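Long-range contacts in beta-glucuronidase (uncultured Clostridium sp., PDB 6U7J), which probably hydrolyses beta-glucuronide conjugates, releasing glucuronic acid, and is probably one of the gut microbial enzymes that reactivate estrogens: residues Ile550-Phe556 with Asn568-Thr574; Glu506-Asp510 with Cys531-Asn536. All coordinates share one frame; numbering follows the deposited sequence.

Both contacts belong to the closing part of the TIM barrel, with centres about 12 Å apart. Contact 2 places the loop after strand 502-506 against helix 525-540, which leads into strand 545-551. Contact 1 then sets the end of that strand and the loop after it against residues 568-574. The two meet directly: Lys570 NZ forms a salt bridge with Asp510 OD1 at 2.8 Å, Lys569 N probably donates to Asp510 OD2 at 2.9 Å, and Ile550 CG1 packs 3.5 Å from Tyr507 OH. In this family the active site lies at the C-terminal ends of the barrel strands, the end from which both 506-510 and 550-556 emerge.

Contact 1: residues Ile550-Phe556 with Asn568-Thr574; sequences IWAFADF and NKKGIFT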
loop_
_atom_site.group_PDB
_atom_site.type_symbol
_atom_site.label_atom_id
_atom_site.label_comp_id
_atom_site.label_asym_id
_atom_site.label_seq_id
_atom_site.Cartn_x
_atom_site.Cartn_y
_atom_site.Cartn_z
ATOM N N ILE B 550 11.389 -22.749 0.749
ATOM C CA ILE B 550 10.279 -21.902 0.338
ATOM C C ILE B 550 10.726 -21.088 -0.866
ATOM O O ILE B 550 11.889 -20.673 -0.946
ATOM C CB ILE B 550 9.852 -21.000 1.507
ATOM C CG1 ILE B 550 9.217 -21.837 2.622
ATOM C CG2 ILE B 550 8.860 -19.938 1.044
ATOM C CD1 ILE B 550 9.134 -21.106 3.945
ATOM N N TRP B 551 9.841 -20.890 -1.834
ATOM C CA TRP B 551 10.259 -20.135 -3.000
ATOM C C TRP B 551 10.028 -18.652 -2.799
ATOM O O TRP B 551 8.934 -18.211 -2.417
ATOM C CB TRP B 551 9.597 -20.549 -4.302
ATOM C CG TRP B 551 10.060 -19.612 -5.424
ATOM C CD1 TRP B 551 9.279 -18.779 -6.175
ATOM C CD2 TRP B 551 11.417 -19.387 -5.866
ATOM N NE1 TRP B 551 10.055 -18.077 -7.076
ATOM C CE2 TRP B 551 11.365 -18.436 -6.914
ATOM C CE3 TRP B 551 12.658 -19.927 -5.506
ATOM C CZ2 TRP B 551 12.506 -18.006 -7.596
ATOM C CZ3 TRP B 551 13.808 -19.495 -6.187
ATOM C CH2 TRP B 551 13.720 -18.545 -7.218
ATOM N N ALA B 552 11.081 -17.911 -3.129
ATOM C CA ALA B 552 11.275 -16.488 -3.010
ATOM C C ALA B 552 11.578 -16.186 -1.555
ATOM O O ALA B 552 10.692 -16.139 -0.689
ATOM C CB ALA B 552 10.099 -15.721 -3.582
ATOM N N PHE B 553 12.882 -16.109 -1.296
ATOM C CA PHE B 553 13.400 -15.349 -0.171
ATOM C C PHE B 553 12.811 -13.942 -0.167
ATOM O O PHE B 553 12.270 -13.486 0.847
ATOM C CB PHE B 553 14.931 -15.310 -0.264
ATOM C CG PHE B 553 15.583 -14.493 0.794
ATOM C CD1 PHE B 553 16.115 -13.247 0.491
ATOM C CD2 PHE B 553 15.663 -14.965 2.101
ATOM C CE1 PHE B 553 16.714 -12.479 1.474
ATOM C CE2 PHE B 553 16.257 -14.203 3.099
ATOM C CZ PHE B 553 16.792 -12.961 2.785
ATOM N N ALA B 554 12.889 -13.251 -1.308
ATOM C CA ALA B 554 12.460 -11.864 -1.437
ATOM C C ALA B 554 11.772 -11.651 -2.780
ATOM O O ALA B 554 12.128 -12.277 -3.785
ATOM C CB ALA B 554 13.647 -10.880 -1.326
ATOM N N ASP B 555 10.769 -10.767 -2.781
ATOM C CA ASP B 555 10.166 -10.303 -4.023
ATOM C C ASP B 555 11.275 -9.892 -4.990
ATOM O O ASP B 555 12.256 -9.269 -4.584
ATOM C CB ASP B 555 9.218 -9.119 -3.738
ATOM C CG ASP B 555 8.006 -9.505 -2.835
ATOM O OD1 ASP B 555 7.702 -10.699 -2.685
ATOM O OD2 ASP B 555 7.343 -8.598 -2.266
ATOM N N PHE B 556 11.148 -10.278 -6.263
ATOM C CA PHE B 556 12.179 -9.996 -7.268
ATOM C C PHE B 556 11.525 -9.685 -8.606
ATOM O O PHE B 556 10.347 -9.972 -8.828
ATOM C CB PHE B 556 13.154 -11.171 -7.429
ATOM C CG PHE B 556 12.504 -12.433 -7.908
ATOM C CD1 PHE B 556 12.425 -12.716 -9.277
ATOM C CD2 PHE B 556 12.000 -13.365 -6.987
ATOM C CE1 PHE B 556 11.818 -13.888 -9.723
ATOM C CE2 PHE B 556 11.397 -14.547 -7.428
ATOM C CZ PHE B 556 11.306 -14.816 -8.791
ATOM N N ASN B 568 7.742 -10.866 -9.252
ATOM C CA ASN B 568 7.319 -12.035 -8.494
ATOM C C ASN B 568 7.152 -11.638 -7.034
ATOM O O ASN B 568 8.093 -11.116 -6.415
ATOM C CB ASN B 568 8.330 -13.169 -8.644
ATOM C CG ASN B 568 7.844 -14.465 -8.027
ATOM O OD1 ASN B 568 7.447 -14.498 -6.861
ATOM N ND2 ASN B 568 7.864 -15.542 -8.809
ATOM N N LYS B 569 5.959 -11.881 -6.492
ATOM C CA LYS B 569 5.611 -11.472 -5.138
ATOM C C LYS B 569 5.561 -12.650 -4.167
ATOM O O LYS B 569 4.986 -12.526 -3.075
ATOM C CB LYS B 569 4.277 -10.726 -5.138
ATOM C CG LYS B 569 4.344 -9.290 -5.701
ATOM C CD LYS B 569 5.481 -8.512 -5.040
ATOM C CE LYS B 569 5.314 -7.016 -5.224
ATOM N NZ LYS B 569 6.018 -6.567 -6.454
ATOM N N LYS B 570 6.159 -13.794 -4.531
ATOM C CA LYS B 570 6.205 -14.937 -3.615
ATOM C C LYS B 570 7.241 -14.773 -2.513
ATOM O O LYS B 570 7.382 -15.680 -1.683
ATOM C CB LYS B 570 6.484 -16.246 -4.367
ATOM C CG LYS B 570 5.474 -16.592 -5.456
ATOM C CD LYS B 570 5.528 -18.077 -5.791
ATOM C CE LYS B 570 4.443 -18.448 -6.786
ATOM N NZ LYS B 570 4.589 -17.631 -8.011
ATOM N N GLY B 571 7.973 -13.663 -2.486
ATOM C CA GLY B 571 8.912 -13.404 -1.408
ATOM C C GLY B 571 8.306 -13.546 -0.017
ATOM O O GLY B 571 7.160 -13.137 0.224
ATOM N N ILE B 572 9.059 -14.177 0.888
ATOM C CA ILE B 572 8.746 -14.136 2.311
ATOM C C ILE B 572 9.120 -12.769 2.863
ATOM O O ILE B 572 8.499 -12.277 3.813
ATOM C CB ILE B 572 9.475 -15.286 3.047
ATOM C CG1 ILE B 572 8.762 -16.622 2.818
ATOM C CG2 ILE B 572 9.549 -15.060 4.531
ATOM C CD1 ILE B 572 7.226 -16.534 2.871
ATOM N N PHE B 573 10.124 -12.130 2.264
ATOM C CA PHE B 573 10.492 -10.752 2.539
ATOM C C PHE B 573 10.181 -9.873 1.324
ATOM O O PHE B 573 10.078 -10.349 0.185
ATOM C CB PHE B 573 11.982 -10.659 2.893
ATOM C CG PHE B 573 12.366 -11.428 4.127
ATOM C CD1 PHE B 573 12.243 -10.853 5.387
ATOM C CD2 PHE B 573 12.865 -12.726 4.028
ATOM C CE1 PHE B 573 12.597 -11.564 6.536
ATOM C CE2 PHE B 573 13.237 -13.444 5.165
ATOM C CZ PHE B 573 13.092 -12.864 6.425
ATOM N N THR B 574 10.016 -8.576 1.566
ATOM C CA THR B 574 9.831 -7.671 0.435
ATOM C C THR B 574 11.151 -7.514 -0.316
ATOM O O THR B 574 12.209 -7.988 0.130
ATOM C CB THR B 574 9.334 -6.311 0.907
ATOM O OG1 THR B 574 10.373 -5.677 1.669
ATOM C CG2 THR B 574 8.055 -6.464 1.785
#
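Asn568 lies over the ring of Phe556. Its CB rests on the ring face as a CH-pi contact, 3.4 Å from CZ of Phe556. CG follows at 3.6 Å from the same CZ, with the amide only 22° from the ring plane. With CG anti to the backbone N (chi1 -172°), OD1 curls back to accept from Lys570 N at 2.8 Å, an Asx turn, while ND2 reaches the edge of the Trp551 ring and donates to Asp177. Asparagine suits the place because its flat amide can lie on an aromatic ring while its ends serve two polar partners.

Phe556 and Asn568 also form an antiparallel hydrogen-bonded pair, and farther along Phe573 N donates to Phe553 O at 2.9 Å and Asp555 N to Phe573 O at 3.1 Å. The rings of Phe553 and Phe573 meet obliquely, their planes 47° apart, and Ile550 CG2 touches Ile572 CG1 at 3.8 Å. Asp555 sets OD2 3.3 Å from Lys569 CD, while OD1 makes a salt bridge to Lys580. Backbone bonds thus fix the course of a strand end, its following loop and an irregular segment, with aromatic and aliphatic side chains packed beside them.

Contact 2: residues Glu506-Asp510 with Cys531-Asn536; sequences EYGAD and CIEENN
Gly508 and Ile532 bring the two backbones nearest, their CA atoms 6.1 Å apart, where the extended chain leaving strand 502-506 passes helix 525-540. Glycine suits position 508 because its backbone angles (phi 156°, psi -163°) would press a CB against the preceding carbonyl oxygen. On the helix, Cys531 and Asn535 lie one turn apart, as do Ile532 and Asn536, so these four residues present one side to the passing chain.

Tyr507 carries most of the contact, its ring extending along the helix surface. CD2 lies 3.5 Å from Asn535 CB, and CE2 is 4.0 Å from Ile532 CG2, so carbon packs on carbon along the ring. At its end the hydroxyl OH donates to Asn536 OD1 at 2.6 Å, in the carbonyl plane and on a lone pair. A water donates to the same hydroxyl at 2.7 Å and accepts from Asn536 ND2, so the amide is tied to one phenol by OD1 directly and by ND2 through the water. Tyrosine fits because it joins an apolar flank to a polar tip. Small residues finish the other end: Ala509 CB meets Cys531 SG at 4.2 Å, a light apolar contact between two small side chains. Asn535 ND2 bonds weakly to Cys531 O, within the helix.

Outside the pair, Tyr507 also touches Glu548 and Ile550 of strand 545-551. This is the beta-alpha-beta unit of a TIM barrel, in which helix 525-540 packs outside the barrel between its seventh and eighth strands.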
loop_
_atom_site.group_PDB
_atom_site.type_symbol
_atom_site.label_atom_id
_atom_site.label_comp_id
_atom_site.label_asym_id
_atom_site.label_seq_id
_atom_site.Cartn_x
_atom_site.Cartn_y
_atom_site.Cartn_z
ATOM N N GLU B 506 10.967 -25.774 -3.970
ATOM C CA GLU B 506 10.154 -24.584 -4.200
ATOM C C GLU B 506 8.716 -24.890 -3.800
ATOM O O GLU B 506 8.186 -25.955 -4.140
ATOM C CB GLU B 506 10.178 -24.128 -5.676
ATOM C CG GLU B 506 11.501 -23.533 -6.176
ATOM C CD GLU B 506 11.413 -22.990 -7.601
ATOM O OE1 GLU B 506 10.294 -22.676 -8.052
ATOM O OE2 GLU B 506 12.463 -22.883 -8.286
ATOM N N TYR B 507 8.092 -23.945 -3.098
ATOM C CA TYR B 507 6.654 -23.916 -2.841
ATOM C C TYR B 507 6.311 -22.568 -2.211
ATOM O O TYR B 507 7.147 -21.972 -1.530
ATOM C CB TYR B 507 6.225 -25.076 -1.926
ATOM C CG TYR B 507 6.768 -25.054 -0.506
ATOM C CD1 TYR B 507 8.125 -25.198 -0.240
ATOM C CD2 TYR B 507 5.896 -24.947 0.584
ATOM C CE1 TYR B 507 8.604 -25.199 1.072
ATOM C CE2 TYR B 507 6.360 -24.946 1.891
ATOM C CZ TYR B 507 7.708 -25.086 2.135
ATOM O OH TYR B 507 8.166 -25.087 3.436
ATOM N N GLY B 508 5.094 -22.086 -2.442
ATOM C CA GLY B 508 4.739 -20.780 -1.900
ATOM C C GLY B 508 3.608 -20.132 -2.689
ATOM O O GLY B 508 2.892 -20.796 -3.437
ATOM N N ALA B 509 3.469 -18.818 -2.499
ATOM C CA ALA B 509 2.303 -18.099 -3.003
ATOM C C ALA B 509 2.631 -16.617 -3.123
ATOM O O ALA B 509 3.277 -16.056 -2.236
ATOM C CB ALA B 509 1.100 -18.303 -2.071
ATOM N N ASP B 510 2.186 -15.988 -4.217
ATOM C CA ASP B 510 2.386 -14.553 -4.368
ATOM C C ASP B 510 1.601 -13.817 -3.291
ATOM O O ASP B 510 0.439 -14.151 -2.999
ATOM C CB ASP B 510 1.950 -14.066 -5.750
ATOM C CG ASP B 510 2.933 -14.434 -6.849
ATOM O OD1 ASP B 510 2.875 -15.592 -7.326
ATOM O OD2 ASP B 510 3.758 -13.567 -7.250
ATOM N N CYS B 531 -0.996 -21.408 3.134
ATOM C CA CYS B 531 -0.512 -22.242 2.045
ATOM C C CYS B 531 0.775 -22.968 2.442
ATOM O O CYS B 531 0.928 -24.171 2.192
ATOM C CB CYS B 531 -0.298 -21.368 0.803
ATOM S SG CYS B 531 0.447 -22.143 -0.619
ATOM N N ILE B 532 1.690 -22.260 3.112
ATOM C CA ILE B 532 2.959 -22.853 3.523
ATOM C C ILE B 532 2.752 -23.838 4.679
ATOM O O ILE B 532 3.362 -24.912 4.708
ATOM C CB ILE B 532 3.962 -21.731 3.873
ATOM C CG1 ILE B 532 4.450 -21.063 2.584
ATOM C CG2 ILE B 532 5.166 -22.250 4.637
ATOM C CD1 ILE B 532 5.442 -19.982 2.849
ATOM N N GLU B 533 1.900 -23.493 5.644
ATOM C CA GLU B 533 1.578 -24.426 6.728
ATOM C C GLU B 533 1.100 -25.781 6.210
ATOM O O GLU B 533 1.519 -26.836 6.700
ATOM C CB GLU B 533 0.485 -23.842 7.610
ATOM C CG GLU B 533 0.950 -22.919 8.671
ATOM C CD GLU B 533 -0.228 -22.199 9.305
ATOM O OE1 GLU B 533 -1.406 -22.519 8.969
ATOM O OE2 GLU B 533 0.018 -21.316 10.155
ATOM N N GLU B 534 0.152 -25.761 5.272
ATOM C CA GLU B 534 -0.445 -26.999 4.793
ATOM C C GLU B 534 0.573 -27.832 4.031
ATOM O O GLU B 534 0.620 -29.060 4.188
ATOM C CB GLU B 534 -1.657 -26.685 3.918
ATOM C CG GLU B 534 -2.862 -26.151 4.697
ATOM C CD GLU B 534 -3.233 -27.072 5.835
ATOM O OE1 GLU B 534 -3.501 -28.256 5.557
ATOM O OE2 GLU B 534 -3.234 -26.629 7.002
ATOM N N ASN B 535 1.404 -27.187 3.202
ATOM C CA ASN B 535 2.477 -27.925 2.555
ATOM C C ASN B 535 3.415 -28.522 3.596
ATOM O O ASN B 535 3.787 -29.697 3.504
ATOM C CB ASN B 535 3.231 -27.024 1.573
ATOM C CG ASN B 535 2.488 -26.863 0.256
ATOM O OD1 ASN B 535 2.297 -27.831 -0.481
ATOM N ND2 ASN B 535 2.037 -25.640 -0.034
ATOM N N ASN B 536 3.763 -27.742 4.620
ATOM C CA ASN B 536 4.673 -28.230 5.648
ATOM C C ASN B 536 4.090 -29.437 6.372
ATOM O O ASN B 536 4.826 -30.360 6.753
ATOM C CB ASN B 536 4.988 -27.109 6.636
ATOM C CG ASN B 536 6.005 -26.133 6.088
ATOM O OD1 ASN B 536 6.601 -26.381 5.047
ATOM N ND2 ASN B 536 6.202 -25.016 6.780
HETATM O O HOH W 1 8.540 -23.790 5.720
#